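Local coordinates for uncharacterized ATP-binding protein MJ1010 (Methanocaldococcus jannaschii DSM 2661, PDB 3BJO), which is of unknown function but possibly binds ATP, and is represented here by its C-terminal domain, a member of the helix-turn-helix clan, at residues A[20-25]-A[45-50]; A[38-43]-A[66-71]; A[49-54]-A[77-82]. All blocks are in the same frame, centred on the assembly; numbering follows the deposited sequence. Where two conformers were deposited one is given.

Interaction 1: residues A[20-25]-A[45-50]; sequences KDFLSN and EDIINA
Phe-22 and Leu-23 reach across from one helix to Ile-47 and Ile-48 of another, and every contact between the two segments is apolar. The evidence for a side-chain-mediated contact is the spacing: the short helical axes pass 11.6 Å apart at 144°, well toward antiparallel, and only the ends of the side chains bridge the gap. Phe-22 CE2 comes to 4.0 Å from Ile-47 CG2, the methyl meeting the ring at a slant. The Phe-22 ring gets there because CG swings away from the backbone N, toward the carbonyl side (chi1 167°). Leu-23 sends its CD2 branch, which packs against Ile-48 CD1 at 4.1 Å and, more loosely, against Ile-47 CG2 at 4.4 Å, thus sitting near both isoleucines. Ile-47 starts with its CB directed toward helix 20-24, and its CG2 branch is the one that meets both Phe-22 and Leu-23. Ile-48 bends at its second torsion (chi2 -91°, off the staggered values), and CD1 thereby becomes its touching atom. The contact joins the last turn of helix 3-24 to helix 44-52; Leu-23 also touches Val-102 of helix 93-102, whereas Phe-22 and Ile-47 reach Leu-73 and Tyr-72 of helix 67-75, respectively.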
ATOM      1  N   LYS A  20      -0.686  -9.719  -1.433  1.00 45.19           N
ATOM      2  CA  LYS A  20       0.029 -10.837  -0.784  1.00 45.58           C
ATOM      3  C   LYS A  20       1.375 -11.131  -1.448  1.00 46.08           C
ATOM      4  O   LYS A  20       2.368 -11.408  -0.756  1.00 44.25           O
ATOM      5  CB  LYS A  20      -0.813 -12.128  -0.825  1.00 45.01           C
ATOM      6  CG  LYS A  20      -1.821 -12.214   0.292  1.00 46.25           C
ATOM      7  CD  LYS A  20      -2.528 -13.572   0.235  1.00 48.93           C
ATOM      8  CE  LYS A  20      -3.308 -13.925   1.502  1.00 49.89           C
ATOM      9  NZ  LYS A  20      -4.076 -15.194   1.233  1.00 51.57           N
ATOM     10  N   ASP A  21       1.371 -11.106  -2.788  1.00 45.34           N
ATOM     11  CA  ASP A  21       2.586 -11.263  -3.560  1.00 47.54           C
ATOM     12  C   ASP A  21       3.553 -10.093  -3.295  1.00 46.70           C
ATOM     13  O   ASP A  21       4.738 -10.313  -3.083  1.00 45.55           O
ATOM     14  CB  ASP A  21       2.274 -11.322  -5.060  1.00 48.12           C
ATOM     15  CG  ASP A  21       1.751 -12.709  -5.519  1.00 54.57           C
ATOM     16  OD1 ASP A  21       1.457 -13.608  -4.682  1.00 59.24           O
ATOM     17  OD2 ASP A  21       1.628 -12.908  -6.756  1.00 60.78           O
ATOM     18  N   PHE A  22       3.042  -8.861  -3.347  1.00 45.59           N
ATOM     19  CA  PHE A  22       3.838  -7.665  -3.024  1.00 45.47           C
ATOM     20  C   PHE A  22       4.546  -7.842  -1.681  1.00 45.57           C
ATOM     21  O   PHE A  22       5.750  -7.546  -1.532  1.00 45.25           O
ATOM     22  CB  PHE A  22       2.930  -6.398  -2.967  1.00 45.57           C
ATOM     23  CG  PHE A  22       3.602  -5.179  -2.333  1.00 45.85           C
ATOM     24  CD1 PHE A  22       4.561  -4.440  -3.034  1.00 46.31           C
ATOM     25  CD2 PHE A  22       3.299  -4.808  -1.049  1.00 46.73           C
ATOM     26  CE1 PHE A  22       5.155  -3.344  -2.472  1.00 47.13           C
ATOM     27  CE2 PHE A  22       3.925  -3.705  -0.434  1.00 48.90           C
ATOM     28  CZ  PHE A  22       4.841  -2.962  -1.168  1.00 49.07           C
ATOM     29  N   LEU A  23       3.775  -8.271  -0.688  1.00 44.40           N
ATOM     30  CA  LEU A  23       4.266  -8.289   0.683  1.00 43.37           C
ATOM     31  C   LEU A  23       5.229  -9.477   0.857  1.00 43.30           C
ATOM     32  O   LEU A  23       6.259  -9.347   1.506  1.00 42.50           O
ATOM     33  CB  LEU A  23       3.083  -8.427   1.643  1.00 43.27           C
ATOM     34  CG  LEU A  23       2.171  -7.213   1.813  1.00 44.42           C
ATOM     35  CD1 LEU A  23       1.058  -7.569   2.794  1.00 41.92           C
ATOM     36  CD2 LEU A  23       3.025  -6.059   2.338  1.00 44.88           C
ATOM     37  N   SER A  24       4.912 -10.612   0.233  1.00 41.29           N
ATOM     38  CA  SER A  24       5.798 -11.790   0.327  1.00 42.23           C
ATOM     39  C   SER A  24       7.158 -11.539  -0.321  1.00 42.04           C
ATOM     40  O   SER A  24       8.173 -12.076   0.114  1.00 41.09           O
ATOM     41  CB  SER A  24       5.154 -13.014  -0.300  1.00 41.74           C
ATOM     42  OG  SER A  24       4.039 -13.406   0.471  1.00 44.73           O
ATOM     43  N   ASN A  25       7.184 -10.695  -1.334  1.00 41.80           N
ATOM     44  CA  ASN A  25       8.435 -10.364  -2.050  1.00 42.56           C
ATOM     45  C   ASN A  25       9.375  -9.635  -1.111  1.00 41.80           C
ATOM     46  O   ASN A  25      10.561  -9.515  -1.376  1.00 40.28           O
ATOM     47  CB  ASN A  25       8.104  -9.407  -3.197  1.00 43.17           C
ATOM     48  CG  ASN A  25       9.327  -9.038  -4.034  1.00 47.67           C
ATOM     49  OD1 ASN A  25       9.996  -9.914  -4.630  1.00 50.19           O
ATOM     50  ND2 ASN A  25       9.622  -7.738  -4.095  1.00 49.21           N
ATOM     51  N   GLU A  45       9.014  -4.754   7.814  1.00 46.20           N
ATOM     52  CA  GLU A  45       8.333  -4.353   9.044  0.50 47.00           C
ATOM     53  C   GLU A  45       7.802  -2.928   8.925  1.00 47.41           C
ATOM     54  O   GLU A  45       6.731  -2.655   9.360  1.00 48.48           O
ATOM     55  CB  GLU A  45       9.252  -4.483  10.280  0.50 46.79           C
ATOM     56  CG  GLU A  45       9.960  -5.826  10.418  0.50 47.22           C
ATOM     57  CD  GLU A  45      11.118  -5.991   9.423  0.50 46.05           C
ATOM     58  OE1 GLU A  45      12.206  -5.455   9.662  0.50 49.29           O
ATOM     59  OE2 GLU A  45      10.949  -6.667   8.409  0.50 42.31           O
ATOM     60  N   ASP A  46       8.590  -2.025   8.342  1.00 47.51           N
ATOM     61  CA  ASP A  46       8.226  -0.605   8.243  1.00 48.19           C
ATOM     62  C   ASP A  46       7.026  -0.441   7.289  1.00 47.51           C
ATOM     63  O   ASP A  46       6.111   0.399   7.490  1.00 45.93           O
ATOM     64  CB  ASP A  46       9.409   0.230   7.663  1.00 48.89           C
ATOM     65  CG  ASP A  46      10.741   0.080   8.459  1.00 54.24           C
ATOM     66  OD1 ASP A  46      10.664  -0.177   9.700  1.00 54.43           O
ATOM     67  OD2 ASP A  46      11.852   0.190   7.810  1.00 55.58           O
ATOM     68  N   ILE A  47       7.067  -1.229   6.225  1.00 46.40           N
ATOM     69  CA  ILE A  47       6.039  -1.202   5.209  1.00 46.44           C
ATOM     70  C   ILE A  47       4.676  -1.683   5.790  1.00 47.39           C
ATOM     71  O   ILE A  47       3.632  -1.047   5.567  1.00 46.99           O
ATOM     72  CB  ILE A  47       6.509  -2.061   3.996  1.00 46.72           C
ATOM     73  CG1 ILE A  47       7.586  -1.281   3.219  1.00 47.29           C
ATOM     74  CG2 ILE A  47       5.303  -2.386   3.052  1.00 45.71           C
ATOM     75  CD1 ILE A  47       8.592  -2.121   2.401  1.00 46.45           C
ATOM     76  N   ILE A  48       4.711  -2.808   6.510  1.00 47.91           N
ATOM     77  CA  ILE A  48       3.544  -3.390   7.207  1.00 48.50           C
ATOM     78  C   ILE A  48       2.993  -2.391   8.197  1.00 47.68           C
ATOM     79  O   ILE A  48       1.804  -2.135   8.238  1.00 47.35           O
ATOM     80  CB  ILE A  48       3.940  -4.696   7.927  1.00 49.24           C
ATOM     81  CG1 ILE A  48       4.468  -5.767   6.930  1.00 51.33           C
ATOM     82  CG2 ILE A  48       2.843  -5.195   8.909  1.00 50.68           C
ATOM     83  CD1 ILE A  48       3.434  -6.727   6.342  1.00 49.52           C
ATOM     84  N   ASN A  49       3.856  -1.814   9.009  1.00 47.72           N
ATOM     85  CA  ASN A  49       3.402  -0.779   9.945  1.00 48.31           C
ATOM     86  C   ASN A  49       2.649   0.386   9.290  1.00 47.20           C
ATOM     87  O   ASN A  49       1.622   0.786   9.797  1.00 45.28           O
ATOM     88  CB  ASN A  49       4.560  -0.312  10.862  1.00 49.34           C
ATOM     89  CG  ASN A  49       4.930  -1.388  11.887  1.00 52.55           C
ATOM     90  OD1 ASN A  49       4.234  -2.401  12.005  1.00 57.81           O
ATOM     91  ND2 ASN A  49       6.004  -1.178  12.623  1.00 53.25           N
ATOM     92  N   ALA A  50       3.129   0.885   8.138  1.00 45.25           N
ATOM     93  CA  ALA A  50       2.483   2.004   7.495  1.00 44.53           C
ATOM     94  C   ALA A  50       1.122   1.563   6.951  1.00 44.81           C
ATOM     95  O   ALA A  50       0.109   2.277   7.064  1.00 45.53           O
ATOM     96  CB  ALA A  50       3.362   2.509   6.317  1.00 45.45           C
TER

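Interaction 2: residues A[38-43]-A[66-71]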
ATOM      1  N   GLU A  38      19.226  10.729  -2.595  1.00 47.51           N
ATOM      2  CA  GLU A  38      19.174   9.785  -1.471  1.00 46.03           C
ATOM      3  C   GLU A  38      18.886   8.381  -1.933  1.00 44.66           C
ATOM      4  O   GLU A  38      18.030   8.154  -2.784  1.00 43.50           O
ATOM      5  CB  GLU A  38      18.076  10.146  -0.485  1.00 45.21           C
ATOM      6  CG  GLU A  38      18.271  11.445   0.281  1.00 47.80           C
ATOM      7  CD  GLU A  38      17.069  11.768   1.163  1.00 47.21           C
ATOM      8  OE1 GLU A  38      15.943  11.299   0.869  1.00 46.38           O
ATOM      9  OE2 GLU A  38      17.232  12.535   2.124  1.00 47.72           O
ATOM     10  N   ILE A  39      19.583   7.438  -1.321  1.00 43.67           N
ATOM     11  CA  ILE A  39      19.254   6.030  -1.454  1.00 43.85           C
ATOM     12  C   ILE A  39      19.004   5.445  -0.063  1.00 42.90           C
ATOM     13  O   ILE A  39      19.904   5.400   0.761  1.00 42.71           O
ATOM     14  CB  ILE A  39      20.364   5.270  -2.164  1.00 43.78           C
ATOM     15  CG1 ILE A  39      20.534   5.821  -3.594  1.00 44.15           C
ATOM     16  CG2 ILE A  39      20.039   3.791  -2.168  1.00 44.93           C
ATOM     17  CD1 ILE A  39      21.903   5.548  -4.221  1.00 44.80           C
ATOM     18  N   ILE A  40      17.781   5.008   0.184  1.00 42.96           N
ATOM     19  CA  ILE A  40      17.371   4.642   1.539  1.00 43.15           C
ATOM     20  C   ILE A  40      16.790   3.232   1.591  1.00 43.40           C
ATOM     21  O   ILE A  40      15.849   2.869   0.844  1.00 42.70           O
ATOM     22  CB  ILE A  40      16.365   5.669   2.145  1.00 42.31           C
ATOM     23  CG1 ILE A  40      17.029   7.050   2.331  1.00 45.15           C
ATOM     24  CG2 ILE A  40      15.843   5.142   3.504  1.00 43.11           C
ATOM     25  CD1 ILE A  40      16.035   8.218   2.500  1.00 43.41           C
ATOM     26  N   GLU A  41      17.360   2.443   2.487  1.00 44.30           N
ATOM     27  CA  GLU A  41      16.932   1.079   2.660  1.00 45.38           C
ATOM     28  C   GLU A  41      15.813   1.055   3.664  1.00 45.76           C
ATOM     29  O   GLU A  41      15.904   1.691   4.734  1.00 45.45           O
ATOM     30  CB  GLU A  41      18.101   0.243   3.190  1.00 46.14           C
ATOM     31  CG  GLU A  41      17.851  -1.247   3.223  1.00 48.34           C
ATOM     32  CD  GLU A  41      19.082  -1.991   3.691  1.00 51.74           C
ATOM     33  OE1 GLU A  41      19.778  -2.588   2.834  1.00 53.74           O
ATOM     34  OE2 GLU A  41      19.361  -1.932   4.910  1.00 51.90           O
ATOM     35  N   ILE A  42      14.754   0.331   3.314  1.00 45.26           N
ATOM     36  CA  ILE A  42      13.650   0.097   4.231  1.00 45.41           C
ATOM     37  C   ILE A  42      13.395  -1.393   4.333  1.00 45.86           C
ATOM     38  O   ILE A  42      13.910  -2.168   3.525  1.00 43.49           O
ATOM     39  CB  ILE A  42      12.316   0.818   3.762  1.00 45.86           C
ATOM     40  CG1 ILE A  42      11.883   0.339   2.374  1.00 45.41           C
ATOM     41  CG2 ILE A  42      12.492   2.357   3.779  1.00 45.96           C
ATOM     42  CD1 ILE A  42      10.632   0.976   1.871  1.00 43.11           C
ATOM     43  N   ARG A  43      12.542  -1.745   5.298  1.00 46.50           N
ATOM     44  CA  ARG A  43      12.302  -3.111   5.754  1.00 48.47           C
ATOM     45  C   ARG A  43      10.831  -3.435   5.659  1.00 45.51           C
ATOM     46  O   ARG A  43       9.978  -2.560   5.835  1.00 45.31           O
ATOM     47  CB  ARG A  43      12.668  -3.237   7.253  1.00 47.53           C
ATOM     48  CG  ARG A  43      14.067  -2.928   7.618  1.00 52.89           C
ATOM     49  CD  ARG A  43      14.304  -3.336   9.114  1.00 54.45           C
ATOM     50  NE  ARG A  43      13.599  -2.383   9.999  1.00 67.30           N
ATOM     51  CZ  ARG A  43      12.905  -2.694  11.103  1.00 70.77           C
ATOM     52  NH1 ARG A  43      12.752  -3.957  11.514  1.00 71.04           N
ATOM     53  NH2 ARG A  43      12.330  -1.722  11.794  1.00 72.20           N
ATOM     54  N   PRO A  66       7.480   7.269   7.409  1.00 42.38           N
ATOM     55  CA  PRO A  66       8.678   7.823   6.821  1.00 42.47           C
ATOM     56  C   PRO A  66       8.504   7.971   5.319  1.00 42.11           C
ATOM     57  O   PRO A  66       7.981   7.060   4.649  1.00 41.30           O
ATOM     58  CB  PRO A  66       9.740   6.749   7.063  1.00 42.51           C
ATOM     59  CG  PRO A  66       9.202   5.945   8.248  1.00 44.79           C
ATOM     60  CD  PRO A  66       7.721   5.959   8.043  1.00 41.21           C
ATOM     61  N   LYS A  67       9.010   9.091   4.832  1.00 41.48           N
ATOM     62  CA  LYS A  67       8.958   9.434   3.453  1.00 42.88           C
ATOM     63  C   LYS A  67       9.477   8.286   2.593  1.00 43.22           C
ATOM     64  O   LYS A  67       8.821   7.930   1.640  1.00 45.13           O
ATOM     65  CB  LYS A  67       9.653  10.780   3.153  1.00 41.44           C
ATOM     66  CG  LYS A  67       9.548  11.170   1.639  1.00 41.09           C
ATOM     67  CD  LYS A  67      10.025  12.597   1.371  1.00 43.09           C
ATOM     68  CE  LYS A  67       9.777  12.971  -0.100  1.00 45.06           C
ATOM     69  NZ  LYS A  67      10.346  14.282  -0.433  1.00 46.62           N
ATOM     70  N   ALA A  68      10.601   7.673   2.962  1.00 42.81           N
ATOM     71  CA  ALA A  68      11.152   6.581   2.151  1.00 43.09           C
ATOM     72  C   ALA A  68      10.128   5.485   2.005  1.00 42.63           C
ATOM     73  O   ALA A  68       9.994   4.914   0.936  1.00 41.06           O
ATOM     74  CB  ALA A  68      12.395   6.010   2.787  1.00 43.75           C
ATOM     75  N   VAL A  69       9.415   5.200   3.106  1.00 42.75           N
ATOM     76  CA  VAL A  69       8.382   4.139   3.109  1.00 42.46           C
ATOM     77  C   VAL A  69       7.197   4.511   2.216  1.00 42.66           C
ATOM     78  O   VAL A  69       6.797   3.734   1.349  1.00 42.04           O
ATOM     79  CB  VAL A  69       7.886   3.789   4.532  1.00 42.07           C
ATOM     80  CG1 VAL A  69       6.705   2.762   4.429  1.00 42.45           C
ATOM     81  CG2 VAL A  69       9.015   3.267   5.394  1.00 42.22           C
ATOM     82  N   TYR A  70       6.626   5.709   2.381  1.00 44.06           N
ATOM     83  CA  TYR A  70       5.477   5.993   1.531  1.00 44.31           C
ATOM     84  C   TYR A  70       5.847   6.256   0.062  1.00 45.03           C
ATOM     85  O   TYR A  70       5.031   5.992  -0.832  1.00 45.18           O
ATOM     86  CB  TYR A  70       4.511   7.041   2.145  1.00 44.67           C
ATOM     87  CG  TYR A  70       4.993   8.502   2.200  1.00 44.08           C
ATOM     88  CD1 TYR A  70       5.279   9.129   3.436  1.00 46.07           C
ATOM     89  CD2 TYR A  70       5.099   9.241   1.045  1.00 43.72           C
ATOM     90  CE1 TYR A  70       5.688  10.483   3.479  1.00 46.18           C
ATOM     91  CE2 TYR A  70       5.497  10.571   1.061  1.00 44.24           C
ATOM     92  CZ  TYR A  70       5.797  11.177   2.269  1.00 45.36           C
ATOM     93  OH  TYR A  70       6.213  12.461   2.229  1.00 43.45           O
ATOM     94  N   VAL A  71       7.039   6.809  -0.202  1.00 44.68           N
ATOM     95  CA  VAL A  71       7.515   6.926  -1.605  1.00 45.36           C
ATOM     96  C   VAL A  71       7.579   5.539  -2.287  1.00 46.45           C
ATOM     97  O   VAL A  71       7.161   5.383  -3.439  1.00 46.89           O
ATOM     98  CB  VAL A  71       8.861   7.626  -1.703  1.00 45.44           C
ATOM     99  CG1 VAL A  71       9.551   7.351  -3.079  1.00 47.10           C
ATOM    100  CG2 VAL A  71       8.668   9.136  -1.508  1.00 43.25           C
TER
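Ile-42 and Ile-40 both lay their CG2 methyls on Ala-68, bringing strand 38-41 and the residue just after it against the first turn of helix 67-75. The backbones come close, the CA atoms of Ile-40 and Ala-68 being 6.5 Å apart, with the helix offering a single methyl at this point. Followed outward, Ile-42 starts with a CB directed at the helix, where the side chain forks. The shorter branch ends at CG2, which lies 3.8 Å from Ala-68 CB and 3.9 Å from Val-69 CG2, and so fits against two consecutive residues of the helix. The longer branch leaves through CG1, held between the backbone N and the carbonyl carbon (chi1 59°), and runs extended to CD1. That tip reaches the helix backbone itself, at 4.1 Å from both Val-69 CA and Ala-68 O. Ile-40 is simpler: its CG2 presses on Ala-68 CB at 3.6 Å, and its CB is 4.0 Å from the same methyl. Replacing Ile-42 with an alanine here would probably open a gap beside Val-69 CG2 and leave the Ala-68 methyl packed from the Ile-40 side alone within this contact. Beyond the two segments, Ile-42 also touches Val-33 and Ile-47. Strand 38-41 pairs antiparallel with strand 32-35, and the backbones of Ile-40 and Val-33 are hydrogen-bonded, so the geometry is that of a two-stranded beta hairpin whose second strand and following residue pack on the start of a helix through Ile-40 and Ile-42.

Interaction 3: residues A[49-54]-A[77-82]; sequences NALKLF and NILFLY
Leu-51, near the end of helix 44-52, and Leu-79, the first residue of strand 79-82, have the nearest CA atoms, yet these are 9.2 Å apart and no hydrogen bond links the segments, so side chains must span the gap. Leu-51 does so with CD2, which meets Ile-78 CG2 at 3.8 Å and Leu-79 CD1 at 4.0 Å. The two approaches differ: Leu-51 and Ile-78 cross at about a right angle, while Leu-51 and Leu-79 meet on a slant. Leu-79 in turn faces Phe-54, the two side chains arriving from opposite directions. Its CD1 sits over one face of the ring, 4.1 Å above the plane and displaced toward the rim, whereas CD2 lies 3.9 Å from Phe-54 CE2 and CG lies 4.0 Å from Phe-54 CZ. Both methyls thus engage the ring, with Leu-79 holding torsions away from the staggered values (chi2 24°). In the plane of the ring, Leu-51 O lies at its edge.

The backbone at Ile-78 is set by a Schellman motif that ends helix 67-75: Asn-77 has a positive phi of 58°, and Ile-78 N turns back to Leu-73 O. The chain then enters strand 79-82 directly. This helix-to-hairpin connection resembles a winged helix-turn-helix, in line with the clan, with 79-82 and 87-90 probably forming the wing. Phe-54 also touches Leu-88 and Pro-90 of strand 87-90, and its backbone O accepts a hydrogen bond from Trp-96 NE1 of helix 93-102; Leu-79 O is hydrogen-bonded to Gln-91 NE2.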
ATOM      1  N   ASN A  49       3.856  -1.814   9.009  1.00 47.72           N
ATOM      2  CA  ASN A  49       3.402  -0.779   9.945  1.00 48.31           C
ATOM      3  C   ASN A  49       2.649   0.386   9.290  1.00 47.20           C
ATOM      4  O   ASN A  49       1.622   0.786   9.797  1.00 45.28           O
ATOM      5  CB  ASN A  49       4.560  -0.312  10.862  1.00 49.34           C
ATOM      6  CG  ASN A  49       4.930  -1.388  11.887  1.00 52.55           C
ATOM      7  OD1 ASN A  49       4.234  -2.401  12.005  1.00 57.81           O
ATOM      8  ND2 ASN A  49       6.004  -1.178  12.623  1.00 53.25           N
ATOM      9  N   ALA A  50       3.129   0.885   8.138  1.00 45.25           N
ATOM     10  CA  ALA A  50       2.483   2.004   7.495  1.00 44.53           C
ATOM     11  C   ALA A  50       1.122   1.563   6.951  1.00 44.81           C
ATOM     12  O   ALA A  50       0.109   2.277   7.064  1.00 45.53           O
ATOM     13  CB  ALA A  50       3.362   2.509   6.317  1.00 45.45           C
ATOM     14  N   LEU A  51       1.105   0.406   6.311  1.00 42.03           N
ATOM     15  CA  LEU A  51      -0.140  -0.073   5.674  1.00 43.97           C
ATOM     16  C   LEU A  51      -1.206  -0.405   6.718  1.00 44.14           C
ATOM     17  O   LEU A  51      -2.403  -0.260   6.477  1.00 44.23           O
ATOM     18  CB  LEU A  51       0.170  -1.296   4.825  1.00 41.69           C
ATOM     19  CG  LEU A  51       0.861  -0.973   3.496  1.00 43.14           C
ATOM     20  CD1 LEU A  51       1.220  -2.296   2.721  1.00 44.61           C
ATOM     21  CD2 LEU A  51       0.011  -0.088   2.599  1.00 43.27           C
ATOM     22  N   LYS A  52      -0.765  -0.863   7.886  1.00 44.06           N
ATOM     23  CA  LYS A  52      -1.713  -1.243   8.909  1.00 45.47           C
ATOM     24  C   LYS A  52      -2.521  -0.022   9.331  1.00 44.58           C
ATOM     25  O   LYS A  52      -3.660  -0.139   9.812  1.00 44.01           O
ATOM     26  CB  LYS A  52      -1.011  -1.903  10.104  1.00 44.86           C
ATOM     27  CG  LYS A  52      -0.968  -3.434   9.966  1.00 45.50           C
ATOM     28  CD  LYS A  52       0.103  -4.148  10.808  1.00 48.16           C
ATOM     29  CE  LYS A  52      -0.011  -3.950  12.266  1.00 56.74           C
ATOM     30  NZ  LYS A  52       0.655  -5.074  13.061  1.00 62.92           N
ATOM     31  N   LEU A  53      -1.953   1.156   9.101  1.00 44.95           N
ATOM     32  CA  LEU A  53      -2.624   2.407   9.506  1.00 45.31           C
ATOM     33  C   LEU A  53      -3.937   2.574   8.721  1.00 45.41           C
ATOM     34  O   LEU A  53      -4.895   3.190   9.188  1.00 43.28           O
ATOM     35  CB  LEU A  53      -1.713   3.622   9.287  1.00 44.21           C
ATOM     36  CG  LEU A  53      -0.541   3.841  10.257  1.00 44.52           C
ATOM     37  CD1 LEU A  53       0.342   5.052   9.808  1.00 42.03           C
ATOM     38  CD2 LEU A  53      -1.014   4.056  11.717  1.00 44.41           C
ATOM     39  N   PHE A  54      -3.969   1.995   7.533  1.00 46.02           N
ATOM     40  CA  PHE A  54      -5.121   2.137   6.661  1.00 48.24           C
ATOM     41  C   PHE A  54      -6.222   1.129   7.015  1.00 50.24           C
ATOM     42  O   PHE A  54      -7.274   1.105   6.369  1.00 50.65           O
ATOM     43  CB  PHE A  54      -4.670   1.920   5.209  1.00 48.38           C
ATOM     44  CG  PHE A  54      -3.819   3.060   4.666  1.00 50.32           C
ATOM     45  CD1 PHE A  54      -4.419   4.145   4.008  1.00 46.34           C
ATOM     46  CD2 PHE A  54      -2.439   3.080   4.867  1.00 47.72           C
ATOM     47  CE1 PHE A  54      -3.631   5.243   3.533  1.00 46.93           C
ATOM     48  CE2 PHE A  54      -1.644   4.160   4.373  1.00 48.10           C
ATOM     49  CZ  PHE A  54      -2.249   5.233   3.702  1.00 47.30           C
ATOM     50  N   ASN A  77       2.497   1.525  -6.651  1.00 49.43           N
ATOM     51  CA  ASN A  77       1.068   1.640  -6.912  1.00 49.00           C
ATOM     52  C   ASN A  77       0.158   1.085  -5.855  1.00 48.42           C
ATOM     53  O   ASN A  77      -0.922   0.587  -6.169  1.00 47.68           O
ATOM     54  CB  ASN A  77       0.711   1.013  -8.266  1.00 50.37           C
ATOM     55  CG  ASN A  77       1.556   1.560  -9.362  1.00 52.01           C
ATOM     56  OD1 ASN A  77       1.545   2.766  -9.623  1.00 53.65           O
ATOM     57  ND2 ASN A  77       2.328   0.688  -9.996  1.00 56.34           N
ATOM     58  N   ILE A  78       0.594   1.169  -4.603  1.00 47.69           N
ATOM     59  CA  ILE A  78      -0.244   0.763  -3.481  1.00 47.67           C
ATOM     60  C   ILE A  78      -1.032   1.968  -2.984  1.00 47.49           C
ATOM     61  O   ILE A  78      -2.197   1.837  -2.612  1.00 48.62           O
ATOM     62  CB  ILE A  78       0.598   0.148  -2.293  1.00 47.40           C
ATOM     63  CG1 ILE A  78       1.567  -0.960  -2.784  1.00 50.23           C
ATOM     64  CG2 ILE A  78      -0.325  -0.381  -1.188  1.00 46.37           C
ATOM     65  CD1 ILE A  78       0.917  -2.154  -3.464  1.00 48.66           C
ATOM     66  N   LEU A  79      -0.378   3.131  -2.950  1.00 47.84           N
ATOM     67  CA  LEU A  79      -0.934   4.344  -2.346  1.00 47.24           C
ATOM     68  C   LEU A  79      -0.856   5.492  -3.347  1.00 47.61           C
ATOM     69  O   LEU A  79      -0.028   5.455  -4.239  1.00 46.46           O
ATOM     70  CB  LEU A  79      -0.090   4.695  -1.118  1.00 47.10           C
ATOM     71  CG  LEU A  79      -0.494   4.207   0.295  1.00 47.69           C
ATOM     72  CD1 LEU A  79      -1.341   2.989   0.407  1.00 45.98           C
ATOM     73  CD2 LEU A  79       0.679   4.130   1.214  1.00 47.53           C
ATOM     74  N   PHE A  80      -1.732   6.496  -3.195  1.00 48.27           N
ATOM     75  CA  PHE A  80      -1.610   7.800  -3.826  1.00 49.34           C
ATOM     76  C   PHE A  80      -1.232   8.829  -2.799  1.00 49.42           C
ATOM     77  O   PHE A  80      -1.707   8.756  -1.677  1.00 49.25           O
ATOM     78  CB  PHE A  80      -2.959   8.283  -4.400  1.00 50.84           C
ATOM     79  CG  PHE A  80      -3.296   7.724  -5.739  1.00 53.17           C
ATOM     80  CD1 PHE A  80      -2.372   7.758  -6.775  1.00 54.01           C
ATOM     81  CD2 PHE A  80      -4.571   7.173  -5.972  1.00 55.35           C
ATOM     82  CE1 PHE A  80      -2.704   7.217  -8.042  1.00 57.44           C
ATOM     83  CE2 PHE A  80      -4.935   6.646  -7.231  1.00 56.84           C
ATOM     84  CZ  PHE A  80      -4.001   6.655  -8.269  1.00 56.91           C
ATOM     85  N   LEU A  81      -0.430   9.813  -3.219  1.00 49.09           N
ATOM     86  CA  LEU A  81       0.004  10.936  -2.376  1.00 49.03           C
ATOM     87  C   LEU A  81      -0.701  12.232  -2.778  1.00 49.39           C
ATOM     88  O   LEU A  81      -0.801  12.530  -3.968  1.00 47.39           O
ATOM     89  CB  LEU A  81       1.516  11.145  -2.514  1.00 49.13           C
ATOM     90  CG  LEU A  81       2.213  12.284  -1.738  1.00 49.24           C
ATOM     91  CD1 LEU A  81       2.026  12.127  -0.201  1.00 44.76           C
ATOM     92  CD2 LEU A  81       3.689  12.309  -2.092  1.00 49.20           C
ATOM     93  N   TYR A  82      -1.189  12.976  -1.777  1.00 50.04           N
ATOM     94  CA  TYR A  82      -1.777  14.313  -1.957  1.00 50.71           C
ATOM     95  C   TYR A  82      -0.884  15.261  -1.164  1.00 50.99           C
ATOM     96  O   TYR A  82      -1.046  15.406   0.049  1.00 50.44           O
ATOM     97  CB  TYR A  82      -3.213  14.344  -1.444  1.00 51.91           C
ATOM     98  CG  TYR A  82      -4.037  13.285  -2.129  1.00 55.11           C
ATOM     99  CD1 TYR A  82      -4.706  13.547  -3.339  1.00 56.70           C
ATOM    100  CD2 TYR A  82      -4.091  11.999  -1.609  1.00 54.98           C
ATOM    101  CE1 TYR A  82      -5.424  12.518  -3.987  1.00 57.88           C
ATOM    102  CE2 TYR A  82      -4.783  11.003  -2.233  1.00 57.80           C
ATOM    103  CZ  TYR A  82      -5.446  11.248  -3.412  1.00 57.55           C
ATOM    104  OH  TYR A  82      -6.129  10.191  -3.964  1.00 57.16           O
TER

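Helix 44-52 supplies a segment to interactions 1 and 3, which share Asn-49 and Ala-50 and have centres about 11 Å apart; interaction 2 lies about 13 Å from each. Direct packing joins all three. Ile-47 CD1 of interaction 1 is 3.7 Å from Ile-42 CD1 of interaction 2, and Ala-50 CB is 3.8 Å from Val-69 CG1, tying helix 44-52 to helix 67-75. Leu-23 CD2 and Leu-51 CD1, at 4.2 Å, connect interactions 1 and 3, while Tyr-70 CE2 and Leu-81 CD1, at 4.0 Å, connect 2 and 3. The contacts form a continuous run of apolar packing around helix 44-52; nothing in them identifies an ATP site.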